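Side-chain contacts in 4-diphosphocytidyl-2C-methyl-D-erythritol synthase (Neisseria gonorrhoeae, PDB 1VGW), which probably catalyses the transfer of a cytidylyl group from CTP to 2-C-methyl-D-erythritol 4-phosphate in isoprenoid biosynthesis, releasing diphosphate: residues N7-P12 and G42-H47; E48-T53 and R124-A129; K34-H39 and A113-P118. All coordinates share one frame; numbering follows the deposited sequence.

Interaction 1 (N7-P12 and G42-H47); sequences NIALIP and GIFERH
Phe44 O accepts a backbone hydrogen bond from His47 N at 3.0 Å, a local bond that binds the last turn of helix 36-45 to the loop following it. The same residue carries the whole contact with strand 7-12, where no polar bond crosses and the chemistry is purely apolar. Its benzyl group leaves the helix with CG anti to the carbonyl carbon and beside the backbone N (chi1 -65°), which projects the ring toward the strand. There one face receives the methyl of Ala9: CB stands 4.1 Å from the centroid of the Phe44 ring, 26° off the normal, a CH-pi contact offset toward Phe44 CD1, which lies 3.7 Å from Ala9 CB. Farther along the strand, Ile11 reaches the ring obliquely, its extended CG1 arm (chi2 172°) bringing CD1 to 4.2 Å from Phe44 CE2. The pairing illustrates how a small residue on a strand lets an aromatic ring from a helix lie close over the sheet: the Ala9 and Phe44 CA atoms are 7.3 Å apart. All three touching residues are buried. The elements belong to a beta-alpha-beta crossover of the Rossmann-like core, in which helix 36-45 connects the parallel neighbours 7-12 and 52-56. Around this pair, Thr53 of strand 52-56 touches both Ala9 and Phe44, His110 stacks edge-to-face with the Phe44 ring, and Leu122 packs on Phe44 from helix 119-129, which places the ring between strands 7-12 and 52-56 and helix 119-129.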
ATOM      1  N   ASN B   7       0.322  29.191  -5.065  1.00 32.45           N
ATOM      2  CA  ASN B   7       0.191  27.718  -5.053  1.00 29.11           C
ATOM      3  C   ASN B   7      -0.711  27.290  -6.215  1.00 28.79           C
ATOM      4  O   ASN B   7      -1.921  27.613  -6.161  1.00 26.87           O
ATOM      5  CB  ASN B   7      -0.432  27.294  -3.730  1.00 27.06           C
ATOM      6  CG  ASN B   7       0.597  27.362  -2.615  1.00 31.69           C
ATOM      7  OD1 ASN B   7       1.697  26.825  -2.794  1.00 31.86           O
ATOM      8  ND2 ASN B   7       0.222  27.977  -1.514  1.00 33.00           N
ATOM      9  N   ILE B   8      -0.140  26.669  -7.233  1.00 26.25           N
ATOM     10  CA  ILE B   8      -0.890  26.257  -8.412  1.00 27.97           C
ATOM     11  C   ILE B   8      -0.971  24.749  -8.636  1.00 28.15           C
ATOM     12  O   ILE B   8       0.053  24.069  -8.856  1.00 27.12           O
ATOM     13  CB  ILE B   8      -0.272  26.901  -9.675  1.00 26.21           C
ATOM     14  CG1 ILE B   8      -0.174  28.438  -9.516  1.00 22.93           C
ATOM     15  CG2 ILE B   8      -1.034  26.578 -10.940  1.00 22.41           C
ATOM     16  CD1 ILE B   8       0.810  29.035 -10.501  1.00 16.87           C
ATOM     17  N   ALA B   9      -2.171  24.175  -8.666  1.00 28.38           N
ATOM     18  CA  ALA B   9      -2.326  22.720  -8.909  1.00 26.81           C
ATOM     19  C   ALA B   9      -2.257  22.377 -10.382  1.00 26.01           C
ATOM     20  O   ALA B   9      -2.858  23.099 -11.225  1.00 25.46           O
ATOM     21  CB  ALA B   9      -3.641  22.193  -8.353  1.00 26.82           C
ATOM     22  N   LEU B  10      -1.471  21.358 -10.731  1.00 23.45           N
ATOM     23  CA  LEU B  10      -1.405  20.959 -12.171  1.00 25.04           C
ATOM     24  C   LEU B  10      -1.741  19.452 -12.243  1.00 26.21           C
ATOM     25  O   LEU B  10      -1.171  18.599 -11.548  1.00 24.47           O
ATOM     26  CB  LEU B  10      -0.073  21.283 -12.788  1.00 22.25           C
ATOM     27  CG  LEU B  10       0.314  20.848 -14.163  1.00 25.79           C
ATOM     28  CD1 LEU B  10      -0.508  21.565 -15.238  1.00 22.25           C
ATOM     29  CD2 LEU B  10       1.806  21.094 -14.497  1.00 22.51           C
ATOM     30  N   ILE B  11      -2.733  19.124 -13.054  1.00 28.35           N
ATOM     31  CA  ILE B  11      -3.261  17.739 -13.153  1.00 28.70           C
ATOM     32  C   ILE B  11      -3.182  17.230 -14.580  1.00 28.78           C
ATOM     33  O   ILE B  11      -3.880  17.713 -15.473  1.00 29.55           O
ATOM     34  CB  ILE B  11      -4.758  17.767 -12.697  1.00 35.31           C
ATOM     35  CG1 ILE B  11      -4.836  18.072 -11.188  1.00 33.01           C
ATOM     36  CG2 ILE B  11      -5.450  16.429 -12.995  1.00 32.11           C
ATOM     37  CD1 ILE B  11      -6.214  18.322 -10.672  1.00 35.68           C
ATOM     38  N   PRO B  12      -2.181  16.412 -14.874  1.00 28.14           N
ATOM     39  CA  PRO B  12      -1.998  15.846 -16.205  1.00 31.11           C
ATOM     40  C   PRO B  12      -3.035  14.731 -16.425  1.00 32.27           C
ATOM     41  O   PRO B  12      -2.972  13.728 -15.712  1.00 31.20           O
ATOM     42  CB  PRO B  12      -0.595  15.283 -16.140  1.00 29.91           C
ATOM     43  CG  PRO B  12      -0.365  14.936 -14.710  1.00 29.02           C
ATOM     44  CD  PRO B  12      -1.332  15.721 -13.885  1.00 28.66           C
ATOM     45  N   GLY B  42     -12.571  19.126  -7.131  1.00 36.63           N
ATOM     46  CA  GLY B  42     -13.304  19.505  -5.961  1.00 35.04           C
ATOM     47  C   GLY B  42     -12.421  19.687  -4.753  1.00 36.12           C
ATOM     48  O   GLY B  42     -12.663  20.580  -3.918  1.00 36.97           O
ATOM     49  N   ILE B  43     -11.401  18.861  -4.610  1.00 35.34           N
ATOM     50  CA  ILE B  43     -10.498  18.968  -3.458  1.00 34.44           C
ATOM     51  C   ILE B  43      -9.655  20.233  -3.506  1.00 34.60           C
ATOM     52  O   ILE B  43      -9.415  20.853  -2.477  1.00 33.17           O
ATOM     53  CB  ILE B  43      -9.601  17.717  -3.394  1.00 32.72           C
ATOM     54  CG1 ILE B  43     -10.513  16.469  -3.156  1.00 34.24           C
ATOM     55  CG2 ILE B  43      -8.565  17.810  -2.301  1.00 25.14           C
ATOM     56  CD1 ILE B  43      -9.716  15.172  -3.486  1.00 37.32           C
ATOM     57  N   PHE B  44      -9.164  20.653  -4.666  1.00 34.71           N
ATOM     58  CA  PHE B  44      -8.340  21.836  -4.790  1.00 36.58           C
ATOM     59  C   PHE B  44      -9.138  23.137  -4.816  1.00 39.23           C
ATOM     60  O   PHE B  44      -8.791  24.110  -4.118  1.00 35.84           O
ATOM     61  CB  PHE B  44      -7.459  21.745  -6.058  1.00 32.59           C
ATOM     62  CG  PHE B  44      -6.455  20.619  -5.972  1.00 36.95           C
ATOM     63  CD1 PHE B  44      -5.242  20.762  -5.349  1.00 33.51           C
ATOM     64  CD2 PHE B  44      -6.766  19.375  -6.533  1.00 36.72           C
ATOM     65  CE1 PHE B  44      -4.360  19.704  -5.240  1.00 36.80           C
ATOM     66  CE2 PHE B  44      -5.883  18.327  -6.448  1.00 36.81           C
ATOM     67  CZ  PHE B  44      -4.669  18.480  -5.819  1.00 38.48           C
ATOM     68  N   GLU B  45     -10.236  23.171  -5.591  1.00 40.44           N
ATOM     69  CA  GLU B  45     -11.086  24.341  -5.670  1.00 42.55           C
ATOM     70  C   GLU B  45     -11.655  24.751  -4.330  1.00 42.76           C
ATOM     71  O   GLU B  45     -11.815  25.969  -4.108  1.00 41.93           O
ATOM     72  CB  GLU B  45     -12.165  24.211  -6.728  1.00 46.68           C
ATOM     73  CG  GLU B  45     -11.527  24.181  -8.145  1.00 50.70           C
ATOM     74  CD  GLU B  45     -11.390  25.606  -8.669  1.00 51.66           C
ATOM     75  OE1 GLU B  45     -10.289  26.011  -9.088  1.00 47.23           O
ATOM     76  OE2 GLU B  45     -12.421  26.321  -8.660  1.00 54.31           O
ATOM     77  N   ARG B  46     -11.820  23.837  -3.380  1.00 42.12           N
ATOM     78  CA  ARG B  46     -12.309  24.217  -2.064  1.00 43.64           C
ATOM     79  C   ARG B  46     -11.216  24.489  -1.054  1.00 43.50           C
ATOM     80  O   ARG B  46     -11.498  24.751   0.135  1.00 44.87           O
ATOM     81  CB  ARG B  46     -13.265  23.139  -1.524  1.00 46.47           C
ATOM     82  CG  ARG B  46     -12.649  22.101  -0.626  1.00 51.13           C
ATOM     83  CD  ARG B  46     -13.731  21.277   0.111  1.00 55.62           C
ATOM     84  NE  ARG B  46     -14.041  20.066  -0.652  1.00 58.85           N
ATOM     85  CZ  ARG B  46     -14.640  20.015  -1.828  1.00 59.69           C
ATOM     86  NH1 ARG B  46     -15.049  21.125  -2.449  1.00 64.36           N
ATOM     87  NH2 ARG B  46     -14.810  18.853  -2.442  1.00 56.42           N
ATOM     88  N   HIS B  47      -9.958  24.354  -1.419  1.00 42.24           N
ATOM     89  CA  HIS B  47      -8.852  24.539  -0.484  1.00 40.40           C
ATOM     90  C   HIS B  47      -8.344  25.963  -0.523  1.00 40.50           C
ATOM     91  O   HIS B  47      -7.864  26.452  -1.556  1.00 38.88           O
ATOM     92  CB  HIS B  47      -7.727  23.550  -0.838  1.00 41.61           C
ATOM     93  CG  HIS B  47      -6.850  23.273   0.342  1.00 39.69           C
ATOM     94  ND1 HIS B  47      -7.014  22.139   1.116  1.00 39.79           N
ATOM     95  CD2 HIS B  47      -5.849  23.983   0.889  1.00 39.06           C
ATOM     96  CE1 HIS B  47      -6.141  22.170   2.114  1.00 38.90           C
ATOM     97  NE2 HIS B  47      -5.421  23.282   1.995  1.00 41.74           N
TER

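Interaction 2 (E48-T53 and R124-A129); sequences EAVDLT and RLIEQA
Ile126 of helix 119-129 packs against Ala49 and Val50 in the connection from helix 36-45 to strand 52-56. The connection belongs to a beta-alpha-beta unit of the Rossmann-like core, and helix 119-129 packs on it from outside. It is an example of a helix beside a sheet that also covers a neighbouring connection. The segment 124-129 begins with Arg124, whose NH1 is hydrogen-bonded to Gln207 O, on the side of strand 204-207. Leu125 follows, a buried residue touching Ile206 and Pro169. Next comes Ile126, which makes every contact with the segment 48-53. Its two branches divide the work: CG2 is anti to the backbone N, while CG1 is anti to the carbonyl carbon and carries CD1 to Ala49 and Val50 (chi1 -77°). Both methyls, CG2 and CD1, reach the same partner, with Ala49 CB lying 4.0 Å from Ile126 CD1 and 4.2 Å from Ile126 CG2, so that the alanine methyl bridges the two. CD1 also meets the neighbouring residue, Val50 CG2 lying 4.2 Å from Ile126 CD1. These separations make an ordinary apolar contact, with neither hydrogen bond nor charge, and the three residues are only partly exposed. Asn7 stands beside them, touching Ile126 and donating from ND2 to Ala49 O, and thereby ties the connection to the first strand. Farther along, the helix holds itself together by regular backbone bonds: Gln128 N donates to Arg124 O at 2.9 Å. Buried Ala129 packs on Ile206 and Leu171, and its own N donates to Leu125 O, also at 2.9 Å.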
ATOM      1  N   GLU B  48      -8.426  26.640   0.608  1.00 41.58           N
ATOM      2  CA  GLU B  48      -8.086  28.042   0.720  1.00 45.45           C
ATOM      3  C   GLU B  48      -6.715  28.464   0.236  1.00 44.29           C
ATOM      4  O   GLU B  48      -6.588  29.498  -0.442  1.00 43.40           O
ATOM      5  CB  GLU B  48      -8.324  28.504   2.177  1.00 52.64           C
ATOM      6  CG  GLU B  48      -9.715  28.142   2.667  1.00 60.30           C
ATOM      7  CD  GLU B  48     -10.038  28.735   4.029  1.00 66.76           C
ATOM      8  OE1 GLU B  48     -10.735  29.780   4.063  1.00 68.69           O
ATOM      9  OE2 GLU B  48      -9.615  28.170   5.064  1.00 68.12           O
ATOM     10  N   ALA B  49      -5.686  27.651   0.460  1.00 42.47           N
ATOM     11  CA  ALA B  49      -4.334  27.988   0.090  1.00 40.78           C
ATOM     12  C   ALA B  49      -3.988  27.795  -1.361  1.00 39.49           C
ATOM     13  O   ALA B  49      -2.850  28.132  -1.727  1.00 41.11           O
ATOM     14  CB  ALA B  49      -3.351  27.150   0.948  1.00 40.96           C
ATOM     15  N   VAL B  50      -4.861  27.243  -2.180  1.00 37.82           N
ATOM     16  CA  VAL B  50      -4.561  26.995  -3.599  1.00 33.75           C
ATOM     17  C   VAL B  50      -5.099  28.175  -4.360  1.00 34.11           C
ATOM     18  O   VAL B  50      -6.236  28.558  -4.113  1.00 38.09           O
ATOM     19  CB  VAL B  50      -5.189  25.665  -4.059  1.00 32.60           C
ATOM     20  CG1 VAL B  50      -5.120  25.422  -5.567  1.00 27.72           C
ATOM     21  CG2 VAL B  50      -4.473  24.523  -3.343  1.00 27.10           C
ATOM     22  N   ASP B  51      -4.349  28.771  -5.255  1.00 33.16           N
ATOM     23  CA  ASP B  51      -4.784  29.978  -5.935  1.00 30.90           C
ATOM     24  C   ASP B  51      -5.291  29.729  -7.339  1.00 32.05           C
ATOM     25  O   ASP B  51      -5.907  30.610  -7.944  1.00 31.69           O
ATOM     26  CB  ASP B  51      -3.550  30.948  -6.014  1.00 31.72           C
ATOM     27  CG  ASP B  51      -2.953  31.151  -4.639  1.00 37.32           C
ATOM     28  OD1 ASP B  51      -3.670  31.652  -3.737  1.00 40.91           O
ATOM     29  OD2 ASP B  51      -1.800  30.711  -4.390  1.00 37.43           O
ATOM     30  N   LEU B  52      -4.965  28.585  -7.935  1.00 29.70           N
ATOM     31  CA  LEU B  52      -5.374  28.274  -9.282  1.00 30.14           C
ATOM     32  C   LEU B  52      -5.243  26.747  -9.494  1.00 32.24           C
ATOM     33  O   LEU B  52      -4.473  26.084  -8.770  1.00 29.65           O
ATOM     34  CB  LEU B  52      -4.481  29.012 -10.287  1.00 31.32           C
ATOM     35  CG  LEU B  52      -4.746  28.845 -11.768  1.00 33.25           C
ATOM     36  CD1 LEU B  52      -5.905  29.728 -12.245  1.00 39.32           C
ATOM     37  CD2 LEU B  52      -3.538  29.140 -12.633  1.00 26.09           C
ATOM     38  N   THR B  53      -6.026  26.248 -10.440  1.00 30.10           N
ATOM     39  CA  THR B  53      -6.025  24.826 -10.791  1.00 28.14           C
ATOM     40  C   THR B  53      -6.084  24.690 -12.303  1.00 28.81           C
ATOM     41  O   THR B  53      -6.824  25.401 -12.993  1.00 28.02           O
ATOM     42  CB  THR B  53      -7.182  24.090 -10.115  1.00 29.22           C
ATOM     43  OG1 THR B  53      -7.028  24.196  -8.696  1.00 26.05           O
ATOM     44  CG2 THR B  53      -7.306  22.650 -10.531  1.00 25.58           C
ATOM     45  N   ARG B 124      -0.664  20.052   5.034  1.00 38.33           N
ATOM     46  CA  ARG B 124       0.703  19.724   5.459  1.00 36.89           C
ATOM     47  C   ARG B 124       1.719  19.892   4.328  1.00 36.37           C
ATOM     48  O   ARG B 124       2.796  20.473   4.517  1.00 38.19           O
ATOM     49  CB  ARG B 124       0.744  18.256   5.900  1.00 38.46           C
ATOM     50  CG  ARG B 124       0.738  18.027   7.391  1.00 37.67           C
ATOM     51  CD  ARG B 124       1.393  16.701   7.741  1.00 37.17           C
ATOM     52  NE  ARG B 124       0.796  15.588   7.051  1.00 40.16           N
ATOM     53  CZ  ARG B 124      -0.372  15.012   7.255  1.00 40.42           C
ATOM     54  NH1 ARG B 124      -0.717  13.974   6.495  1.00 40.60           N
ATOM     55  NH2 ARG B 124      -1.206  15.447   8.183  1.00 45.05           N
ATOM     56  N   LEU B 125       1.417  19.420   3.120  1.00 34.22           N
ATOM     57  CA  LEU B 125       2.372  19.587   2.016  1.00 32.44           C
ATOM     58  C   LEU B 125       2.642  21.048   1.726  1.00 32.68           C
ATOM     59  O   LEU B 125       3.764  21.448   1.396  1.00 33.25           O
ATOM     60  CB  LEU B 125       1.859  18.885   0.766  1.00 26.09           C
ATOM     61  CG  LEU B 125       2.627  18.990  -0.534  1.00 29.03           C
ATOM     62  CD1 LEU B 125       3.973  18.247  -0.429  1.00 28.68           C
ATOM     63  CD2 LEU B 125       1.818  18.433  -1.718  1.00 22.83           C
ATOM     64  N   ILE B 126       1.582  21.864   1.673  1.00 32.49           N
ATOM     65  CA  ILE B 126       1.720  23.273   1.353  1.00 31.82           C
ATOM     66  C   ILE B 126       2.537  23.972   2.446  1.00 35.58           C
ATOM     67  O   ILE B 126       3.445  24.716   2.090  1.00 35.62           O
ATOM     68  CB  ILE B 126       0.390  23.982   1.151  1.00 29.40           C
ATOM     69  CG1 ILE B 126      -0.187  23.635  -0.239  1.00 28.66           C
ATOM     70  CG2 ILE B 126       0.480  25.505   1.270  1.00 21.64           C
ATOM     71  CD1 ILE B 126      -1.729  23.684  -0.230  1.00 30.80           C
ATOM     72  N   GLU B 127       2.230  23.662   3.693  1.00 35.99           N
ATOM     73  CA  GLU B 127       2.886  24.250   4.841  1.00 39.60           C
ATOM     74  C   GLU B 127       4.361  23.913   4.953  1.00 41.58           C
ATOM     75  O   GLU B 127       5.209  24.798   5.118  1.00 40.14           O
ATOM     76  CB  GLU B 127       2.144  23.803   6.112  1.00 43.12           C
ATOM     77  CG  GLU B 127       2.613  24.497   7.380  1.00 51.45           C
ATOM     78  CD  GLU B 127       2.403  25.999   7.302  1.00 54.44           C
ATOM     79  OE1 GLU B 127       1.317  26.430   6.864  1.00 56.44           O
ATOM     80  OE2 GLU B 127       3.339  26.739   7.645  1.00 58.11           O
ATOM     81  N   GLN B 128       4.698  22.629   4.747  1.00 42.52           N
ATOM     82  CA  GLN B 128       6.101  22.203   4.847  1.00 42.88           C
ATOM     83  C   GLN B 128       6.906  22.337   3.593  1.00 40.94           C
ATOM     84  O   GLN B 128       7.972  22.986   3.580  1.00 45.38           O
ATOM     85  CB  GLN B 128       6.109  20.761   5.374  1.00 43.70           C
ATOM     86  CG  GLN B 128       5.455  20.697   6.756  1.00 46.53           C
ATOM     87  CD  GLN B 128       5.166  19.297   7.214  1.00 52.48           C
ATOM     88  OE1 GLN B 128       4.356  19.091   8.124  1.00 56.69           O
ATOM     89  NE2 GLN B 128       5.793  18.295   6.604  1.00 54.73           N
ATOM     90  N   ALA B 129       6.435  21.861   2.452  1.00 38.20           N
ATOM     91  CA  ALA B 129       7.259  21.988   1.235  1.00 34.31           C
ATOM     92  C   ALA B 129       7.022  23.312   0.563  1.00 31.67           C
ATOM     93  O   ALA B 129       7.820  23.775  -0.268  1.00 33.30           O
ATOM     94  CB  ALA B 129       6.950  20.820   0.295  1.00 25.36           C
TER

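Interaction 3 (K34-H39 and A113-P118); sequences KTVLEH and ARCCLP
The N-capped first turn of helix 36-45 rests on the loop between strand 106-109 and helix 119-129, with Val36 and His39 set against Cys115. Val36 CG1, anti to the backbone N (chi1 -167°), meets the sulfur in a tight apolar contact, 3.4 Å from Cys115 SG. The thiol is turned between its own backbone N and carbonyl carbon, and CB joins in, lying 3.7 Å from Val36 CG1. One helical turn on, His39 CB is 4.0 Å from Cys115 CB, so only the root of the imidazole side chain takes part; its polar end serves another purpose, NE2 being hydrogen-bonded to Ile31 O. Val36 CG1 also lies over the backbone of Ala113, 4.1 Å from its CA, while the alanine methyl points away from the helix. Thr35 caps the turn: OG1 accepts a weak bond from Glu38 N and donates to Glu38 OE2 at 3.0 Å, reaching that oxygen on its anti side. From the loop, Arg114 forms a salt bridge to Asp144 of the second subunit. Ala113 lies about 4 Å, side chain to side chain, from Lys214, predicted to position the methylerythritol phosphate. Such packing of a helix start on a loop that follows a strand of the central mixed sheet is consistent with the active-site margin of a Rossmann-like nucleotidyltransferase.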
ATOM      1  N   LYS B  34     -20.495  12.197  -9.734  1.00 63.02           N
ATOM      2  CA  LYS B  34     -19.396  12.919 -10.372  1.00 59.92           C
ATOM      3  C   LYS B  34     -18.336  11.976 -10.928  1.00 57.40           C
ATOM      4  O   LYS B  34     -18.160  10.864 -10.436  1.00 57.01           O
ATOM      5  CB  LYS B  34     -18.693  13.800  -9.302  1.00 59.57           C
ATOM      6  CG  LYS B  34     -19.467  14.993  -8.819  1.00 63.20           C
ATOM      7  CD  LYS B  34     -19.433  15.157  -7.310  1.00 68.03           C
ATOM      8  CE  LYS B  34     -18.018  15.291  -6.784  1.00 71.78           C
ATOM      9  NZ  LYS B  34     -17.955  15.546  -5.314  1.00 74.43           N
ATOM     10  N   THR B  35     -17.600  12.413 -11.943  1.00 54.48           N
ATOM     11  CA  THR B  35     -16.498  11.610 -12.454  1.00 51.68           C
ATOM     12  C   THR B  35     -15.349  11.675 -11.429  1.00 49.75           C
ATOM     13  O   THR B  35     -15.412  12.469 -10.488  1.00 48.06           O
ATOM     14  CB  THR B  35     -15.992  12.099 -13.814  1.00 53.31           C
ATOM     15  OG1 THR B  35     -15.922  13.539 -13.835  1.00 55.01           O
ATOM     16  CG2 THR B  35     -16.917  11.631 -14.933  1.00 52.87           C
ATOM     17  N   VAL B  36     -14.339  10.830 -11.610  1.00 48.16           N
ATOM     18  CA  VAL B  36     -13.164  10.820 -10.728  1.00 45.57           C
ATOM     19  C   VAL B  36     -12.483  12.198 -10.831  1.00 43.41           C
ATOM     20  O   VAL B  36     -12.199  12.837  -9.845  1.00 42.45           O
ATOM     21  CB  VAL B  36     -12.147   9.740 -11.111  1.00 45.02           C
ATOM     22  CG1 VAL B  36     -11.090   9.523 -10.037  1.00 40.61           C
ATOM     23  CG2 VAL B  36     -12.843   8.420 -11.436  1.00 45.67           C
ATOM     24  N   LEU B  37     -12.317  12.687 -12.056  1.00 43.76           N
ATOM     25  CA  LEU B  37     -11.725  13.980 -12.277  1.00 45.95           C
ATOM     26  C   LEU B  37     -12.456  15.097 -11.533  1.00 46.13           C
ATOM     27  O   LEU B  37     -11.832  15.780 -10.712  1.00 45.82           O
ATOM     28  CB  LEU B  37     -11.605  14.353 -13.759  1.00 47.26           C
ATOM     29  CG  LEU B  37     -10.702  15.596 -13.974  1.00 49.93           C
ATOM     30  CD1 LEU B  37      -9.333  15.344 -13.349  1.00 49.72           C
ATOM     31  CD2 LEU B  37     -10.531  15.891 -15.451  1.00 47.63           C
ATOM     32  N   GLU B  38     -13.786  15.160 -11.685  1.00 45.63           N
ATOM     33  CA  GLU B  38     -14.566  16.191 -11.004  1.00 44.46           C
ATOM     34  C   GLU B  38     -14.406  16.084  -9.498  1.00 42.26           C
ATOM     35  O   GLU B  38     -14.501  17.075  -8.796  1.00 43.31           O
ATOM     36  CB  GLU B  38     -16.034  16.123 -11.375  1.00 46.13           C
ATOM     37  CG  GLU B  38     -16.384  16.715 -12.723  1.00 50.87           C
ATOM     38  CD  GLU B  38     -17.874  16.495 -13.020  1.00 54.30           C
ATOM     39  OE1 GLU B  38     -18.712  17.270 -12.540  1.00 53.89           O
ATOM     40  OE2 GLU B  38     -18.161  15.499 -13.728  1.00 56.89           O
ATOM     41  N   HIS B  39     -14.218  14.863  -9.001  1.00 41.33           N
ATOM     42  CA  HIS B  39     -13.976  14.664  -7.584  1.00 41.19           C
ATOM     43  C   HIS B  39     -12.607  15.275  -7.204  1.00 40.84           C
ATOM     44  O   HIS B  39     -12.491  15.823  -6.114  1.00 40.30           O
ATOM     45  CB  HIS B  39     -13.936  13.195  -7.211  1.00 42.89           C
ATOM     46  CG  HIS B  39     -15.280  12.595  -6.959  1.00 46.33           C
ATOM     47  ND1 HIS B  39     -16.018  12.908  -5.833  1.00 45.98           N
ATOM     48  CD2 HIS B  39     -16.006  11.704  -7.678  1.00 44.64           C
ATOM     49  CE1 HIS B  39     -17.151  12.221  -5.873  1.00 45.91           C
ATOM     50  NE2 HIS B  39     -17.163  11.491  -6.974  1.00 46.45           N
ATOM     51  N   ALA B 113      -6.270  10.337 -11.077  1.00 35.79           N
ATOM     52  CA  ALA B 113      -6.969   9.269 -10.428  1.00 37.38           C
ATOM     53  C   ALA B 113      -6.795   9.190  -8.933  1.00 37.71           C
ATOM     54  O   ALA B 113      -7.250   8.162  -8.385  1.00 37.79           O
ATOM     55  CB  ALA B 113      -6.587   7.918 -11.051  1.00 39.04           C
ATOM     56  N   ARG B 114      -6.134  10.102  -8.265  1.00 37.89           N
ATOM     57  CA  ARG B 114      -6.003  10.014  -6.785  1.00 37.93           C
ATOM     58  C   ARG B 114      -7.065  10.987  -6.242  1.00 39.98           C
ATOM     59  O   ARG B 114      -6.798  12.129  -5.850  1.00 38.24           O
ATOM     60  CB  ARG B 114      -4.620  10.298  -6.291  1.00 36.45           C
ATOM     61  CG  ARG B 114      -3.539   9.254  -6.453  1.00 36.01           C
ATOM     62  CD  ARG B 114      -2.217   9.636  -5.807  1.00 36.45           C
ATOM     63  NE  ARG B 114      -1.088   8.868  -6.309  1.00 37.45           N
ATOM     64  CZ  ARG B 114      -0.581   7.773  -5.733  1.00 34.14           C
ATOM     65  NH1 ARG B 114      -1.081   7.272  -4.613  1.00 33.36           N
ATOM     66  NH2 ARG B 114       0.478   7.164  -6.259  1.00 29.93           N
ATOM     67  N   CYS B 115      -8.311  10.457  -6.170  1.00 38.85           N
ATOM     68  CA  CYS B 115      -9.443  11.260  -5.801  1.00 39.54           C
ATOM     69  C   CYS B 115      -9.831  11.260  -4.360  1.00 39.09           C
ATOM     70  O   CYS B 115     -10.885  11.842  -4.026  1.00 41.52           O
ATOM     71  CB  CYS B 115     -10.670  10.986  -6.689  1.00 46.02           C
ATOM     72  SG  CYS B 115     -11.283   9.260  -6.663  1.00 43.84           S
ATOM     73  N   CYS B 116      -9.053  10.705  -3.475  1.00 38.60           N
ATOM     74  CA  CYS B 116      -9.381  10.675  -2.055  1.00 37.36           C
ATOM     75  C   CYS B 116      -8.306  11.338  -1.216  1.00 37.53           C
ATOM     76  O   CYS B 116      -8.174  11.052  -0.028  1.00 36.70           O
ATOM     77  CB  CYS B 116      -9.583   9.206  -1.626  1.00 40.84           C
ATOM     78  SG  CYS B 116     -11.099   8.497  -2.397  1.00 43.90           S
ATOM     79  N   LEU B 117      -7.544  12.251  -1.823  1.00 36.88           N
ATOM     80  CA  LEU B 117      -6.498  12.967  -1.103  1.00 38.08           C
ATOM     81  C   LEU B 117      -7.097  13.795   0.027  1.00 38.33           C
ATOM     82  O   LEU B 117      -7.794  14.773  -0.252  1.00 38.48           O
ATOM     83  CB  LEU B 117      -5.825  13.930  -2.121  1.00 38.92           C
ATOM     84  CG  LEU B 117      -4.948  15.031  -1.482  1.00 38.44           C
ATOM     85  CD1 LEU B 117      -3.696  14.409  -0.898  1.00 30.34           C
ATOM     86  CD2 LEU B 117      -4.679  16.168  -2.443  1.00 31.05           C
ATOM     87  N   PRO B 118      -6.847  13.456   1.274  1.00 38.53           N
ATOM     88  CA  PRO B 118      -7.368  14.186   2.395  1.00 38.81           C
ATOM     89  C   PRO B 118      -6.934  15.643   2.417  1.00 41.39           C
ATOM     90  O   PRO B 118      -5.757  16.019   2.517  1.00 41.54           O
ATOM     91  CB  PRO B 118      -6.783  13.515   3.631  1.00 38.04           C
ATOM     92  CG  PRO B 118      -5.885  12.471   3.170  1.00 38.65           C
ATOM     93  CD  PRO B 118      -6.034  12.297   1.691  1.00 39.12           C
TER

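Helix 36-45 is shared by interactions 1 and 3: its final turn lies on the sheet in interaction 1, its opening turn on a loop in interaction 3. Interaction 2 takes up the chain just beyond that helix, and strands 7-12 and 52-56 join it to interaction 1 as neighbours in one sheet. Burial falls from interaction 1, wholly in the core, through the partly buried interaction 3 to interaction 2 at the surface. All three are apolar, yet they differ: a ring face under a methyl, a sulfur against a valine, and aliphatic methyls alone. Interaction 3 approaches the predicted substrate-positioning lysine most nearly, whereas interaction 2 lies away from the annotated sites.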